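Local coordinates for AAEL008620-PA odorant-binding protein (Aedes aegypti, PDB 5V13), which binds juvenile hormone specifically in mosquito hemolymph, as a member of the odorant-binding protein family, at residues Q28-A42 and E60-L72. Numbering follows the deposited sequence.
Sequences QTLYAYVRCLNDSSA and ESQCYVKCVSEEL. With JH3 (methyl (2E,6E)-9-[(2R)-3,3-dimethyloxiran-2-yl]-3,7-dimethylnona-2,6-dienoate), chain E.
C36 and C67 are joined by a disulfide, SG to SG 2.1 Å, with a torsion of -84° about the sulfur–sulfur bond. Next to it Y64 CE1 comes 3.5 Å from C36 CB, the ring edge meets L37 N and C36 O, and V68 CG2 covers one face of the ring, nearer its margin than its centre. With CG anti to the backbone N (chi1 -175°), the ring end of Y64 reaches helix 28-38, and its OH donates to Y33 O at 3.0 Å. The donor lies slightly out of the carbonyl plane; Y33 O also accepts the helical bond from L37 N, making it a doubly used acceptor.

The short axes of helices 28-38 and 60-71 run roughly antiparallel, their N-to-C directions 145° apart, with a closest approach of 9.1 Å, and such a disulfide-stapled helix pair belongs to the helical fold of the PBP/GOBP family. Here it forms part of the juvenile hormone pocket. JH3 C5 stands over the centre of one Y33 ring face, 3.8 Å above its plane, whereas V68 CG1 meets that ring at its edge; L37 CD1 and S69 OG also touch the ligand.

Farther along, S40 OG donates to E60 OE2 (3.0 Å) from above the carboxylate plane, and one water bridges S40 OG to E60 O. In the outer shell, Y33 OH is hydrogen-bonded to F144 O, and L37 packs on W50 and W278.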
loop_
_atom_site.group_PDB
_atom_site.type_symbol
_atom_site.label_atom_id
_atom_site.label_comp_id
_atom_site.label_asym_id
_atom_site.label_seq_id
_atom_site.Cartn_x
_atom_site.Cartn_y
_atom_site.Cartn_z
ATOM N N GLN B 28 -11.334 -8.303 -7.337
ATOM C CA GLN B 28 -12.342 -9.163 -7.951
ATOM C C GLN B 28 -13.721 -8.489 -8.010
ATOM O O GLN B 28 -14.417 -8.576 -9.030
ATOM C CB GLN B 28 -12.387 -10.486 -7.186
ATOM C CG GLN B 28 -11.166 -11.375 -7.510
ATOM C CD GLN B 28 -11.104 -12.617 -6.648
ATOM O OE1 GLN B 28 -11.301 -12.553 -5.429
ATOM N NE2 GLN B 28 -10.815 -13.752 -7.270
ATOM N N THR B 29 -14.160 -7.849 -6.924
ATOM C CA THR B 29 -15.441 -7.147 -6.988
ATOM C C THR B 29 -15.395 -6.002 -7.999
ATOM O O THR B 29 -16.328 -5.833 -8.793
ATOM C CB THR B 29 -15.854 -6.642 -5.604
ATOM O OG1 THR B 29 -14.816 -5.818 -5.050
ATOM C CG2 THR B 29 -16.104 -7.833 -4.670
ATOM N N LEU B 30 -14.321 -5.211 -8.000
ATOM C CA LEU B 30 -14.261 -4.104 -8.955
ATOM C C LEU B 30 -14.268 -4.628 -10.387
ATOM O O LEU B 30 -14.949 -4.070 -11.256
ATOM C CB LEU B 30 -13.021 -3.239 -8.697
ATOM C CG LEU B 30 -13.037 -1.918 -9.477
ATOM C CD1 LEU B 30 -14.290 -1.091 -9.139
ATOM C CD2 LEU B 30 -11.789 -1.115 -9.193
ATOM N N TYR B 31 -13.534 -5.716 -10.650
ATOM C CA TYR B 31 -13.529 -6.287 -12.000
ATOM C C TYR B 31 -14.943 -6.657 -12.432
ATOM O O TYR B 31 -15.377 -6.341 -13.551
ATOM C CB TYR B 31 -12.627 -7.526 -12.046
ATOM C CG TYR B 31 -12.496 -8.143 -13.422
ATOM C CD1 TYR B 31 -13.448 -9.052 -13.910
ATOM C CD2 TYR B 31 -11.408 -7.829 -14.231
ATOM C CE1 TYR B 31 -13.300 -9.638 -15.175
ATOM C CE2 TYR B 31 -11.262 -8.392 -15.489
ATOM C CZ TYR B 31 -12.203 -9.293 -15.953
ATOM O OH TYR B 31 -12.034 -9.840 -17.209
ATOM N N ALA B 32 -15.675 -7.340 -11.548
ATOM C CA ALA B 32 -17.024 -7.781 -11.880
ATOM C C ALA B 32 -17.965 -6.596 -12.054
ATOM O O ALA B 32 -18.752 -6.555 -13.015
ATOM C CB ALA B 32 -17.543 -8.725 -10.793
ATOM N N TYR B 33 -17.911 -5.621 -11.136
ATOM C CA TYR B 33 -18.817 -4.470 -11.244
ATOM C C TYR B 33 -18.605 -3.714 -12.553
ATOM O O TYR B 33 -19.569 -3.344 -13.241
ATOM C CB TYR B 33 -18.626 -3.507 -10.060
ATOM C CG TYR B 33 -18.825 -4.104 -8.676
ATOM C CD1 TYR B 33 -19.558 -5.272 -8.489
ATOM C CD2 TYR B 33 -18.274 -3.485 -7.558
ATOM C CE1 TYR B 33 -19.726 -5.818 -7.201
ATOM C CE2 TYR B 33 -18.439 -4.005 -6.287
ATOM C CZ TYR B 33 -19.162 -5.165 -6.111
ATOM O OH TYR B 33 -19.297 -5.680 -4.841
ATOM N N VAL B 34 -17.344 -3.447 -12.895
ATOM C CA VAL B 34 -17.040 -2.640 -14.075
ATOM C C VAL B 34 -17.339 -3.415 -15.359
ATOM O O VAL B 34 -17.929 -2.874 -16.314
ATOM C CB VAL B 34 -15.575 -2.162 -14.023
ATOM C CG1 VAL B 34 -15.192 -1.515 -15.357
ATOM C CG2 VAL B 34 -15.386 -1.184 -12.868
ATOM N N ARG B 35 -16.927 -4.687 -15.417
ATOM C CA ARG B 35 -17.124 -5.440 -16.657
ATOM C C ARG B 35 -18.600 -5.702 -16.923
ATOM O O ARG B 35 -19.050 -5.622 -18.075
ATOM C CB ARG B 35 -16.351 -6.757 -16.632
ATOM C CG ARG B 35 -14.836 -6.578 -16.765
ATOM C CD ARG B 35 -14.434 -6.003 -18.138
ATOM N NE ARG B 35 -14.799 -6.910 -19.228
ATOM C CZ ARG B 35 -13.993 -7.845 -19.728
ATOM N NH1 ARG B 35 -12.769 -7.999 -19.243
ATOM N NH2 ARG B 35 -14.411 -8.628 -20.711
ATOM N N CYS B 36 -19.376 -6.014 -15.879
ATOM C CA CYS B 36 -20.814 -6.181 -16.076
ATOM C C CYS B 36 -21.503 -4.862 -16.433
ATOM O O CYS B 36 -22.509 -4.869 -17.160
ATOM C CB CYS B 36 -21.445 -6.805 -14.829
ATOM S SG CYS B 36 -20.924 -8.549 -14.601
ATOM N N LEU B 37 -20.994 -3.727 -15.942
ATOM C CA LEU B 37 -21.565 -2.435 -16.339
ATOM C C LEU B 37 -21.333 -2.161 -17.822
ATOM O O LEU B 37 -22.256 -1.759 -18.547
ATOM C CB LEU B 37 -20.967 -1.304 -15.498
ATOM C CG LEU B 37 -21.639 -0.993 -14.158
ATOM C CD1 LEU B 37 -20.792 -0.013 -13.341
ATOM C CD2 LEU B 37 -23.029 -0.406 -14.405
ATOM N N ASN B 38 -20.105 -2.372 -18.292
ATOM C CA ASN B 38 -19.780 -2.042 -19.679
ATOM C C ASN B 38 -20.360 -3.054 -20.659
ATOM O O ASN B 38 -20.576 -2.717 -21.829
ATOM C CB ASN B 38 -18.264 -1.935 -19.866
ATOM C CG ASN B 38 -17.665 -0.738 -19.137
ATOM O OD1 ASN B 38 -18.374 0.196 -18.770
ATOM N ND2 ASN B 38 -16.355 -0.769 -18.921
ATOM N N ASP B 39 -20.617 -4.291 -20.217
ATOM C CA ASP B 39 -21.321 -5.236 -21.078
ATOM C C ASP B 39 -22.802 -4.923 -21.199
ATOM O O ASP B 39 -23.472 -5.518 -22.047
ATOM C CB ASP B 39 -21.151 -6.674 -20.576
ATOM C CG ASP B 39 -19.726 -7.200 -20.763
ATOM O OD1 ASP B 39 -18.966 -6.597 -21.552
ATOM O OD2 ASP B 39 -19.367 -8.214 -20.121
ATOM N N SER B 40 -23.331 -4.005 -20.398
ATOM C CA SER B 40 -24.751 -3.679 -20.421
ATOM C C SER B 40 -25.026 -2.470 -21.314
ATOM O O SER B 40 -24.280 -1.484 -21.300
ATOM C CB SER B 40 -25.251 -3.402 -19.003
ATOM O OG SER B 40 -26.626 -3.069 -19.014
ATOM N N SER B 41 -26.114 -2.545 -22.076
ATOM C CA SER B 41 -26.597 -1.419 -22.861
ATOM C C SER B 41 -27.665 -0.608 -22.136
ATOM O O SER B 41 -28.334 0.215 -22.767
ATOM C CB SER B 41 -27.147 -1.910 -24.203
ATOM O OG SER B 41 -28.161 -2.881 -24.003
ATOM N N ALA B 42 -27.838 -0.816 -20.833
ATOM C CA ALA B 42 -28.852 -0.098 -20.075
ATOM C C ALA B 42 -28.579 1.409 -20.072
ATOM O O ALA B 42 -27.450 1.867 -20.277
ATOM C CB ALA B 42 -28.907 -0.621 -18.639
ATOM N N GLU B 60 -32.888 -5.321 -17.632
ATOM C CA GLU B 60 -31.470 -4.982 -17.635
ATOM C C GLU B 60 -30.882 -5.028 -16.226
ATOM O O GLU B 60 -29.743 -5.465 -16.046
ATOM C CB GLU B 60 -31.253 -3.611 -18.275
ATOM C CG GLU B 60 -31.200 -3.649 -19.804
ATOM C CD GLU B 60 -30.010 -4.451 -20.332
ATOM O OE1 GLU B 60 -30.090 -5.701 -20.379
ATOM O OE2 GLU B 60 -28.983 -3.836 -20.691
ATOM N N SER B 61 -31.648 -4.601 -15.215
ATOM C CA SER B 61 -31.163 -4.687 -13.836
ATOM C C SER B 61 -31.073 -6.135 -13.358
ATOM O O SER B 61 -30.151 -6.495 -12.616
ATOM C CB SER B 61 -32.079 -3.899 -12.898
ATOM O OG SER B 61 -32.216 -2.552 -13.303
ATOM N N GLN B 62 -32.060 -6.960 -13.715
ATOM C CA GLN B 62 -31.992 -8.374 -13.374
ATOM C C GLN B 62 -30.778 -9.019 -14.013
ATOM O O GLN B 62 -30.073 -9.804 -13.369
ATOM C CB GLN B 62 -33.275 -9.096 -13.801
ATOM C CG GLN B 62 -34.526 -8.583 -13.107
ATOM C CD GLN B 62 -35.804 -9.193 -13.659
ATOM O OE1 GLN B 62 -35.905 -9.465 -14.851
ATOM N NE2 GLN B 62 -36.785 -9.406 -12.793
ATOM N N CYS B 63 -30.486 -8.673 -15.271
ATOM C CA CYS B 63 -29.314 -9.271 -15.897
ATOM C C CYS B 63 -28.019 -8.766 -15.278
ATOM O O CYS B 63 -27.035 -9.512 -15.237
ATOM C CB CYS B 63 -29.309 -9.023 -17.397
ATOM S SG CYS B 63 -30.649 -9.935 -18.220
ATOM N N TYR B 64 -27.990 -7.516 -14.800
ATOM C CA TYR B 64 -26.784 -7.033 -14.126
ATOM C C TYR B 64 -26.517 -7.820 -12.847
ATOM O O TYR B 64 -25.369 -8.193 -12.558
ATOM C CB TYR B 64 -26.905 -5.541 -13.807
ATOM C CG TYR B 64 -25.634 -4.967 -13.213
ATOM C CD1 TYR B 64 -24.532 -4.713 -14.018
ATOM C CD2 TYR B 64 -25.523 -4.712 -11.838
ATOM C CE1 TYR B 64 -23.341 -4.196 -13.471
ATOM C CE2 TYR B 64 -24.350 -4.193 -11.290
ATOM C CZ TYR B 64 -23.264 -3.941 -12.111
ATOM O OH TYR B 64 -22.089 -3.429 -11.584
ATOM N N VAL B 65 -27.560 -8.067 -12.058
ATOM C CA VAL B 65 -27.389 -8.854 -10.838
ATOM C C VAL B 65 -26.908 -10.269 -11.164
ATOM O O VAL B 65 -26.012 -10.805 -10.496
ATOM C CB VAL B 65 -28.694 -8.864 -10.021
ATOM C CG1 VAL B 65 -28.535 -9.750 -8.777
ATOM C CG2 VAL B 65 -29.067 -7.433 -9.615
ATOM N N LYS B 66 -27.484 -10.892 -12.193
ATOM C CA LYS B 66 -27.045 -12.230 -12.588
ATOM C C LYS B 66 -25.577 -12.227 -13.018
ATOM O O LYS B 66 -24.788 -13.087 -12.593
ATOM C CB LYS B 66 -27.934 -12.759 -13.715
ATOM C CG LYS B 66 -27.470 -14.110 -14.242
ATOM C CD LYS B 66 -28.277 -14.574 -15.422
ATOM C CE LYS B 66 -27.453 -15.552 -16.247
ATOM N NZ LYS B 66 -28.151 -15.915 -17.505
ATOM N N CYS B 67 -25.202 -11.259 -13.858
ATOM C CA CYS B 67 -23.828 -11.127 -14.337
ATOM C C CYS B 67 -22.843 -10.992 -13.180
ATOM O O CYS B 67 -21.827 -11.691 -13.136
ATOM C CB CYS B 67 -23.723 -9.906 -15.266
ATOM S SG CYS B 67 -22.062 -9.560 -16.010
ATOM N N VAL B 68 -23.113 -10.074 -12.243
ATOM C CA VAL B 68 -22.177 -9.869 -11.131
ATOM C C VAL B 68 -22.118 -11.107 -10.253
ATOM O O VAL B 68 -21.038 -11.529 -9.816
ATOM C CB VAL B 68 -22.562 -8.625 -10.307
ATOM C CG1 VAL B 68 -21.614 -8.454 -9.070
ATOM C CG2 VAL B 68 -22.511 -7.388 -11.184
ATOM N N SER B 69 -23.281 -11.711 -9.989
ATOM C CA SER B 69 -23.336 -12.929 -9.188
ATOM C C SER B 69 -22.524 -14.049 -9.832
ATOM O O SER B 69 -21.720 -14.712 -9.163
ATOM C CB SER B 69 -24.797 -13.354 -8.992
ATOM O OG SER B 69 -25.496 -12.389 -8.210
ATOM N N GLU B 70 -22.710 -14.266 -11.136
ATOM C CA GLU B 70 -21.940 -15.301 -11.819
ATOM C C GLU B 70 -20.455 -14.976 -11.845
ATOM O O GLU B 70 -19.614 -15.868 -11.655
ATOM C CB GLU B 70 -22.466 -15.501 -13.239
ATOM C CG GLU B 70 -23.781 -16.246 -13.247
ATOM C CD GLU B 70 -24.250 -16.580 -14.642
ATOM O OE1 GLU B 70 -25.200 -17.377 -14.773
ATOM O OE2 GLU B 70 -23.664 -16.049 -15.604
ATOM N N GLU B 71 -20.100 -13.711 -12.106
ATOM C CA GLU B 71 -18.680 -13.391 -12.206
ATOM C C GLU B 71 -17.961 -13.583 -10.874
ATOM O O GLU B 71 -16.795 -13.991 -10.860
ATOM C CB GLU B 71 -18.477 -11.959 -12.702
ATOM C CG GLU B 71 -17.033 -11.677 -13.116
ATOM C CD GLU B 71 -16.603 -12.493 -14.338
ATOM O OE1 GLU B 71 -15.418 -12.876 -14.422
ATOM O OE2 GLU B 71 -17.455 -12.746 -15.227
ATOM N N LEU B 72 -18.636 -13.318 -9.754
ATOM C CA LEU B 72 -18.059 -13.528 -8.428
ATOM C C LEU B 72 -18.213 -14.964 -7.932
ATOM O O LEU B 72 -17.829 -15.253 -6.787
ATOM C CB LEU B 72 -18.699 -12.560 -7.428
ATOM C CG LEU B 72 -18.400 -11.085 -7.737
ATOM C CD1 LEU B 72 -19.129 -10.143 -6.785
ATOM C CD2 LEU B 72 -16.897 -10.858 -7.668
HETATM C C1 JH3 E . -19.641 0.043 -9.166
HETATM O O2 JH3 E . -19.236 0.648 -8.189
HETATM O O1 JH3 E . -18.973 0.265 -10.422
HETATM C CM JH3 E . -17.824 1.114 -10.446
HETATM C C2 JH3 E . -20.757 -0.922 -9.147
HETATM C C3 JH3 E . -21.521 -1.258 -8.105
HETATM C "C3'" JH3 E . -21.368 -0.677 -6.726
HETATM C C4 JH3 E . -22.585 -2.299 -8.359
HETATM C C5 JH3 E . -22.603 -3.288 -7.197
HETATM C C6 JH3 E . -23.307 -4.554 -7.629
HETATM C C7 JH3 E . -24.604 -4.790 -7.383
HETATM C "C7'" JH3 E . -25.457 -3.766 -6.682
HETATM C C8 JH3 E . -25.200 -6.107 -7.858
HETATM C C9 JH3 E . -25.688 -6.980 -6.689
HETATM C CA JH3 E . -24.630 -7.151 -5.602
HETATM O O3 JH3 E . -25.007 -8.104 -4.583
HETATM C CB JH3 E . -24.009 -8.543 -5.506
HETATM C "CB'" JH3 E . -22.551 -8.510 -5.033
HETATM C CC JH3 E . -24.489 -9.660 -6.421
HETATM O O HOH W 1 -27.560 -5.728 -17.972
#